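Long-range contacts in Epf (Streptococcus pyogenes, PDB 4ES8), which acts as a cell-surface adhesin, binding to cells through an N-terminal domain that contains a carbohydrate-binding module: residues 49-54 with 142-148; 101-105 with 134-138. All coordinates share one frame; numbering follows the deposited sequence. Where two conformers were deposited one is given.

Interaction 1: 49-54 with 142-148; sequences TDSYVF and DDSFKIS
The carboxylate of Asp50 is gripped by Ser148 through both of its oxygens, each on its syn lone pair. Ser148 OG donates to Asp50 OD2 at 2.6 Å, and Ser148 N reaches Asp50 OD1 at 2.9 Å. With CG anti to the backbone N (chi1 -177°), the carboxylate swings across to the 3-10 turn at 147-148. Asp50 O holds the same turn by accepting from Ile147 N. Lys146 NZ stands 3.9 Å from Asp50 OD2, a long salt bridge supplemented by a water that donates to OD2 and binds NZ weakly. Beyond this end strand 144-146 runs antiparallel to 51-54, which pairs with 41-46 in an antiparallel sheet of the adhesin domain. Tyr52 N meets Phe145 O almost head-on at 2.8 Å, and Phe145 N returns a bond to Tyr52 O at 3.1 Å, tilted from the carbonyl plane. Their rings are nearly parallel (8°) but barely overlap: Phe145 CZ lies over one Tyr52 face near its rim, and Tyr52 CB makes a CH-pi contact over the Phe145 ring. Tyr52 OH is hydrogen-bonded to Ser98 OG of strand 97-105. The double grip fixes the carboxylate's rotation; the Ser148 donors, water and more distant lysine are consistent with its anionic form.

Interaction 2: 101-105 with 134-138; sequences FKVNT and GSAFN
Lys102 reaches across to residues 134-137 with a chain extended beyond CG. Its CB lies 4.1 Å from Phe137 CB; further out, CD and CE pass the carbonyl oxygen of Ser135, CE at 3.3 Å. Lys102 NZ then donates to that same Ser135 O at 2.8 Å, from above the carbonyl plane and off its lone pairs. Ser135 OG is equally near NZ, and a water accepts from both Lys102 NZ and Ser135 N, adding a second route to the Ser135 backbone. Two residues along, the amide of Asn104 pairs with the backbone of Phe137 at both ends. Phe137 N donates to Asn104 OD1 at 2.7 Å, on an in-plane lone pair, and Asn104 ND2 returns a bond to Phe137 O at 3.1 Å. The two bonds grip the N and O of one residue and set which way round the amide sits, while Ala136 CB packs beside OD1. Lys102 and Asn104 thus bind the chain as it leaves strand 127-135. Ser187 of strand 186-194 touches both side chains and bonds to Ser135 O, and Phe43 of strand 41-46 packs on Lys102 and Phe137.

Interactions 1 and 2 lie at the two ends of the loop 136-143 that joins strand 127-135 to strand 144-146 of the same antiparallel sheet. Their centres are 12 Å apart, and they touch directly. Asp143 OD2 of interaction 1 is 3.0 Å from Asn138 N, a probable hydrogen bond that spans the connecting loop. Phe54 CE1 packs 3.5 Å from Phe137 CE1, and Phe145 CB lies 3.7 Å from Lys102 NZ. Phe43 of strand 41-46 also joins them, meeting Phe145 edge-to-face. An acetate ion, probably from the crystallisation liquor, lies about 4 Å from the Phe54 side chain; the sodium ion is about 13 Å from that of Ile147.

Interaction 1: 49-54 with 142-148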
ATOM      1  N   THR A  49     -25.913   1.838   1.850  1.00  7.31           N
ATOM      2  CA  THR A  49     -25.818   1.659   0.406  1.00  8.29           C
ATOM      3  C   THR A  49     -24.317   1.591   0.007  1.00 11.22           C
ATOM      4  O   THR A  49     -23.425   1.568   0.855  1.00 10.91           O
ATOM      5  CB  THR A  49     -26.551   2.812  -0.316  1.00 11.53           C
ATOM      6  OG1 THR A  49     -25.798   4.015  -0.134  1.00  9.51           O
ATOM      7  CG2 THR A  49     -28.021   3.019   0.183  1.00  9.70           C
ATOM      8  N   ASP A  50     -24.051   1.607  -1.285  1.00  9.21           N
ATOM      9  CA  ASP A  50     -22.664   1.616  -1.740  1.00  8.28           C
ATOM     10  C   ASP A  50     -22.018   3.002  -1.516  1.00 10.34           C
ATOM     11  O   ASP A  50     -20.798   3.091  -1.468  1.00 10.01           O
ATOM     12  CB  ASP A  50     -22.681   1.294  -3.254  1.00 10.25           C
ATOM     13  CG  ASP A  50     -21.337   1.185  -3.936  1.00 12.45           C
ATOM     14  OD1 ASP A  50     -20.431   0.558  -3.359  1.00 11.79           O
ATOM     15  OD2 ASP A  50     -21.206   1.694  -5.070  1.00 15.69           O
ATOM     16  N   SER A  51     -22.847   4.071  -1.379  1.00  8.69           N
ATOM     17  CA  SER A  51     -22.381   5.451  -1.325  0.50  7.70           C
ATOM     18  C   SER A  51     -22.302   6.037   0.073  1.00  8.63           C
ATOM     19  O   SER A  51     -23.245   5.921   0.867  1.00  9.81           O
ATOM     20  CB  SER A  51     -23.286   6.326  -2.179  0.50 10.27           C
ATOM     21  OG  SER A  51     -23.251   5.867  -3.516  0.50  8.29           O
ATOM     22  N   TYR A  52     -21.176   6.712   0.339  1.00  6.76           N
ATOM     23  CA  TYR A  52     -20.897   7.324   1.641  1.00  5.79           C
ATOM     24  C   TYR A  52     -20.575   8.796   1.499  1.00  8.53           C
ATOM     25  O   TYR A  52     -19.874   9.203   0.569  1.00  8.60           O
ATOM     26  CB  TYR A  52     -19.664   6.637   2.275  1.00  6.59           C
ATOM     27  CG  TYR A  52     -19.961   5.259   2.821  1.00  6.27           C
ATOM     28  CD1 TYR A  52     -20.116   4.169   1.969  1.00  7.82           C
ATOM     29  CD2 TYR A  52     -20.114   5.052   4.187  1.00  6.54           C
ATOM     30  CE1 TYR A  52     -20.414   2.895   2.467  1.00  7.66           C
ATOM     31  CE2 TYR A  52     -20.403   3.790   4.698  1.00  6.16           C
ATOM     32  CZ  TYR A  52     -20.580   2.718   3.833  1.00  6.97           C
ATOM     33  OH  TYR A  52     -20.857   1.461   4.328  1.00  7.39           O
ATOM     34  N   VAL A  53     -21.019   9.581   2.486  1.00  7.32           N
ATOM     35  CA  VAL A  53     -20.715  10.997   2.562  1.00  6.02           C
ATOM     36  C   VAL A  53     -20.071  11.309   3.913  1.00  9.26           C
ATOM     37  O   VAL A  53     -20.087  10.475   4.819  1.00  8.16           O
ATOM     38  CB  VAL A  53     -21.957  11.889   2.337  1.00  7.99           C
ATOM     39  CG1 VAL A  53     -22.608  11.608   0.984  1.00  8.34           C
ATOM     40  CG2 VAL A  53     -22.952  11.736   3.491  1.00  8.60           C
ATOM     41  N   PHE A  54     -19.498  12.501   4.042  1.00  6.95           N
ATOM     42  CA  PHE A  54     -18.725  12.870   5.218  1.00  6.64           C
ATOM     43  C   PHE A  54     -19.604  12.991   6.463  1.00  9.04           C
ATOM     44  O   PHE A  54     -20.703  13.548   6.406  1.00  8.89           O
ATOM     45  CB  PHE A  54     -17.950  14.167   4.934  1.00  7.91           C
ATOM     46  CG  PHE A  54     -16.912  14.499   5.975  1.00  7.66           C
ATOM     47  CD1 PHE A  54     -15.671  13.883   5.959  1.00  9.12           C
ATOM     48  CD2 PHE A  54     -17.154  15.481   6.938  1.00  8.31           C
ATOM     49  CE1 PHE A  54     -14.694  14.210   6.910  1.00  9.15           C
ATOM     50  CE2 PHE A  54     -16.172  15.832   7.867  1.00 10.20           C
ATOM     51  CZ  PHE A  54     -14.948  15.190   7.853  1.00  8.62           C
ATOM     52  N   ASP A 142     -16.427  17.611   2.489  1.00 11.40           N
ATOM     53  CA  ASP A 142     -17.405  17.130   1.516  1.00 10.93           C
ATOM     54  C   ASP A 142     -16.808  15.936   0.741  1.00 12.63           C
ATOM     55  O   ASP A 142     -17.309  15.533  -0.319  1.00 11.58           O
ATOM     56  CB  ASP A 142     -17.929  18.253   0.597  1.00 11.55           C
ATOM     57  CG  ASP A 142     -16.902  18.859  -0.330  1.00 14.44           C
ATOM     58  OD1 ASP A 142     -15.686  18.704  -0.061  1.00 13.96           O
ATOM     59  OD2 ASP A 142     -17.311  19.452  -1.358  1.00 14.12           O
ATOM     60  N   ASP A 143     -15.755  15.298   1.325  1.00 10.19           N
ATOM     61  CA  ASP A 143     -15.224  14.094   0.710  1.00  8.00           C
ATOM     62  C   ASP A 143     -16.308  13.019   0.710  1.00  8.28           C
ATOM     63  O   ASP A 143     -17.232  13.051   1.534  1.00  8.88           O
ATOM     64  CB  ASP A 143     -13.972  13.595   1.459  1.00  8.75           C
ATOM     65  CG  ASP A 143     -13.107  12.611   0.682  1.00  9.91           C
ATOM     66  OD1 ASP A 143     -13.269  12.510  -0.580  1.00  9.92           O
ATOM     67  OD2 ASP A 143     -12.268  11.928   1.319  1.00 10.77           O
ATOM     68  N   SER A 144     -16.219  12.111  -0.245  1.00  7.12           N
ATOM     69  CA  SER A 144     -17.207  11.050  -0.401  0.50  5.94           C
ATOM     70  C   SER A 144     -16.558   9.875  -1.077  1.00 10.82           C
ATOM     71  O   SER A 144     -15.445  10.011  -1.615  1.00 11.46           O
ATOM     72  CB  SER A 144     -18.382  11.553  -1.235  0.50  7.79           C
ATOM     73  OG  SER A 144     -17.921  11.857  -2.543  0.50  6.01           O
ATOM     74  N   PHE A 145     -17.216   8.718  -1.028  1.00  7.87           N
ATOM     75  CA  PHE A 145     -16.689   7.548  -1.712  1.00  7.77           C
ATOM     76  C   PHE A 145     -17.767   6.503  -1.864  1.00  9.90           C
ATOM     77  O   PHE A 145     -18.813   6.580  -1.197  1.00  9.78           O
ATOM     78  CB  PHE A 145     -15.472   6.905  -0.971  1.00  9.54           C
ATOM     79  CG  PHE A 145     -15.799   6.088   0.257  1.00  8.92           C
ATOM     80  CD1 PHE A 145     -15.934   6.697   1.509  1.00  9.48           C
ATOM     81  CD2 PHE A 145     -15.915   4.701   0.182  1.00  9.00           C
ATOM     82  CE1 PHE A 145     -16.248   5.940   2.644  1.00 10.67           C
ATOM     83  CE2 PHE A 145     -16.229   3.942   1.322  1.00 10.44           C
ATOM     84  CZ  PHE A 145     -16.389   4.569   2.553  1.00  8.84           C
ATOM     85  N   LYS A 146     -17.476   5.524  -2.741  1.00  9.68           N
ATOM     86  CA  LYS A 146     -18.325   4.353  -2.972  0.50  9.06           C
ATOM     87  C   LYS A 146     -17.512   3.118  -2.672  1.00 11.46           C
ATOM     88  O   LYS A 146     -16.346   3.071  -3.046  1.00 10.00           O
ATOM     89  CB  LYS A 146     -18.851   4.289  -4.414  0.50 11.74           C
ATOM     90  CG  LYS A 146     -19.877   5.361  -4.788  0.50 19.29           C
ATOM     91  CD  LYS A 146     -20.775   4.874  -5.935  0.50 26.61           C
ATOM     92  CE  LYS A 146     -20.105   4.830  -7.289  0.50 41.12           C
ATOM     93  NZ  LYS A 146     -20.810   3.909  -8.221  0.50 50.20           N
ATOM     94  N   ILE A 147     -18.095   2.120  -1.987  1.00  8.23           N
ATOM     95  CA  ILE A 147     -17.323   0.906  -1.687  1.00  7.29           C
ATOM     96  C   ILE A 147     -16.780   0.324  -2.998  1.00 10.61           C
ATOM     97  O   ILE A 147     -15.613  -0.080  -3.066  1.00 10.62           O
ATOM     98  CB  ILE A 147     -18.210  -0.121  -0.963  1.00  9.61           C
ATOM     99  CG1 ILE A 147     -18.663   0.405   0.403  1.00 10.01           C
ATOM    100  CG2 ILE A 147     -17.479  -1.474  -0.821  1.00 11.77           C
ATOM    101  CD1 ILE A 147     -19.673  -0.549   1.134  1.00  9.75           C
ATOM    102  N   SER A 148     -17.643   0.308  -4.026  1.00 10.87           N
ATOM    103  CA  SER A 148     -17.342  -0.273  -5.343  1.00 12.08           C
ATOM    104  C   SER A 148     -16.207   0.469  -6.088  1.00 16.71           C
ATOM    105  O   SER A 148     -15.745  -0.048  -7.109  1.00 19.16           O
ATOM    106  CB  SER A 148     -18.605  -0.303  -6.200  1.00 14.25           C
ATOM    107  OG  SER A 148     -19.062   1.010  -6.457  1.00 17.33           O
TER
HETATM  108  O   HOH W   1     -23.081   1.812  -6.935  1.00 35.75           O
HETATM  109  O   HOH W   2     -19.532  14.387   1.847  1.00 11.14           O

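Interaction 2: 101-105 with 134-138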
ATOM      1  N   PHE A 101     -14.677   4.581   8.324  1.00  4.39           N
ATOM      2  CA  PHE A 101     -13.502   5.418   8.515  1.00  3.47           C
ATOM      3  C   PHE A 101     -12.501   5.202   7.392  1.00  6.97           C
ATOM      4  O   PHE A 101     -12.395   4.098   6.851  1.00  6.80           O
ATOM      5  CB  PHE A 101     -12.816   5.084   9.849  1.00  4.66           C
ATOM      6  CG  PHE A 101     -13.748   5.244  11.026  1.00  6.14           C
ATOM      7  CD1 PHE A 101     -14.272   6.488  11.356  1.00  8.48           C
ATOM      8  CD2 PHE A 101     -14.078   4.153  11.826  1.00  7.26           C
ATOM      9  CE1 PHE A 101     -15.146   6.633  12.434  1.00  8.47           C
ATOM     10  CE2 PHE A 101     -14.940   4.301  12.904  1.00  9.17           C
ATOM     11  CZ  PHE A 101     -15.455   5.545  13.219  1.00  7.75           C
ATOM     12  N   LYS A 102     -11.729   6.239   7.059  1.00  5.36           N
ATOM     13  CA  LYS A 102     -10.612   6.081   6.146  1.00  4.80           C
ATOM     14  C   LYS A 102      -9.361   6.441   6.903  1.00  7.79           C
ATOM     15  O   LYS A 102      -9.236   7.573   7.403  1.00  8.01           O
ATOM     16  CB  LYS A 102     -10.760   6.948   4.873  1.00  7.99           C
ATOM     17  CG  LYS A 102     -11.662   6.300   3.836  1.00  7.18           C
ATOM     18  CD  LYS A 102     -11.648   7.103   2.520  1.00  8.00           C
ATOM     19  CE  LYS A 102     -12.130   6.268   1.374  1.00  8.74           C
ATOM     20  NZ  LYS A 102     -11.927   6.973   0.057  1.00  7.84           N
ATOM     21  N   VAL A 103      -8.449   5.482   7.028  1.00  6.40           N
ATOM     22  CA  VAL A 103      -7.140   5.727   7.649  1.00  5.88           C
ATOM     23  C   VAL A 103      -6.138   5.775   6.515  1.00  8.42           C
ATOM     24  O   VAL A 103      -5.976   4.809   5.747  1.00  7.29           O
ATOM     25  CB  VAL A 103      -6.787   4.688   8.712  1.00  8.96           C
ATOM     26  CG1 VAL A 103      -5.408   5.005   9.287  1.00 10.56           C
ATOM     27  CG2 VAL A 103      -7.822   4.708   9.832  1.00  8.45           C
ATOM     28  N   ASN A 104      -5.550   6.960   6.328  1.00  6.77           N
ATOM     29  CA  ASN A 104      -4.691   7.207   5.187  1.00  5.93           C
ATOM     30  C   ASN A 104      -3.304   6.587   5.286  1.00  8.24           C
ATOM     31  O   ASN A 104      -2.787   6.368   6.385  1.00  8.16           O
ATOM     32  CB  ASN A 104      -4.514   8.708   4.970  1.00  5.95           C
ATOM     33  CG  ASN A 104      -5.696   9.359   4.290  1.00 12.77           C
ATOM     34  OD1 ASN A 104      -6.686   8.714   3.915  1.00  9.80           O
ATOM     35  ND2 ASN A 104      -5.621  10.680   4.138  1.00 10.65           N
ATOM     36  N   THR A 105      -2.741   6.281   4.130  1.00  5.53           N
ATOM     37  CA  THR A 105      -1.346   5.884   4.003  1.00  6.13           C
ATOM     38  C   THR A 105      -0.536   7.076   3.508  1.00  9.37           C
ATOM     39  O   THR A 105      -1.100   8.069   3.006  1.00 10.48           O
ATOM     40  CB  THR A 105      -1.173   4.713   2.997  1.00  8.16           C
ATOM     41  OG1 THR A 105      -1.337   5.215   1.659  1.00  8.45           O
ATOM     42  CG2 THR A 105      -2.179   3.558   3.246  1.00  8.25           C
ATOM     43  N   GLY A 134      -9.342   2.075  -0.446  1.00  7.76           N
ATOM     44  CA  GLY A 134      -9.973   3.168  -1.163  1.00  7.23           C
ATOM     45  C   GLY A 134      -9.014   4.309  -1.431  1.00 10.09           C
ATOM     46  O   GLY A 134      -7.829   4.244  -1.088  1.00  9.01           O
ATOM     47  N   SER A 135      -9.547   5.380  -2.041  1.00  8.91           N
ATOM     48  CA  SER A 135      -8.753   6.595  -2.198  1.00  9.39           C
ATOM     49  C   SER A 135      -8.421   7.173  -0.820  1.00 10.93           C
ATOM     50  O   SER A 135      -9.137   6.917   0.157  1.00  9.25           O
ATOM     51  CB  SER A 135      -9.560   7.632  -2.975  1.00 12.21           C
ATOM     52  OG  SER A 135     -10.795   7.904  -2.333  1.00 13.16           O
ATOM     53  N   ALA A 136      -7.358   7.990  -0.725  1.00 10.10           N
ATOM     54  CA  ALA A 136      -7.095   8.639   0.550  1.00  9.72           C
ATOM     55  C   ALA A 136      -8.198   9.620   0.876  1.00 11.03           C
ATOM     56  O   ALA A 136      -8.793  10.206  -0.037  1.00 10.62           O
ATOM     57  CB  ALA A 136      -5.763   9.394   0.475  1.00 11.36           C
ATOM     58  N   PHE A 137      -8.471   9.808   2.169  1.00  7.38           N
ATOM     59  CA  PHE A 137      -9.352  10.877   2.642  1.00  6.63           C
ATOM     60  C   PHE A 137      -8.684  12.169   2.167  1.00  9.28           C
ATOM     61  O   PHE A 137      -7.472  12.345   2.359  1.00  9.19           O
ATOM     62  CB  PHE A 137      -9.479  10.810   4.153  1.00  7.53           C
ATOM     63  CG  PHE A 137     -10.011  12.077   4.797  1.00  8.22           C
ATOM     64  CD1 PHE A 137     -11.234  12.621   4.396  1.00 10.53           C
ATOM     65  CD2 PHE A 137      -9.341  12.667   5.864  1.00  8.59           C
ATOM     66  CE1 PHE A 137     -11.749  13.764   5.023  1.00 10.04           C
ATOM     67  CE2 PHE A 137      -9.861  13.803   6.494  1.00 11.20           C
ATOM     68  CZ  PHE A 137     -11.058  14.345   6.063  1.00 10.57           C
ATOM     69  N   ASN A 138      -9.446  13.005   1.465  1.00  9.47           N
ATOM     70  CA  ASN A 138      -8.857  14.173   0.810  1.00  9.37           C
ATOM     71  C   ASN A 138      -8.843  15.457   1.674  1.00 11.52           C
ATOM     72  O   ASN A 138      -8.568  16.524   1.133  1.00 10.84           O
ATOM     73  CB  ASN A 138      -9.540  14.411  -0.556  1.00 10.28           C
ATOM     74  CG  ASN A 138     -10.891  15.065  -0.465  1.00 14.69           C
ATOM     75  OD1 ASN A 138     -11.413  15.284   0.621  1.00 10.52           O
ATOM     76  ND2 ASN A 138     -11.437  15.494  -1.622  1.00 16.21           N
TER
HETATM   77  O   HOH W   3     -12.469   5.158  -2.085  1.00  9.55           O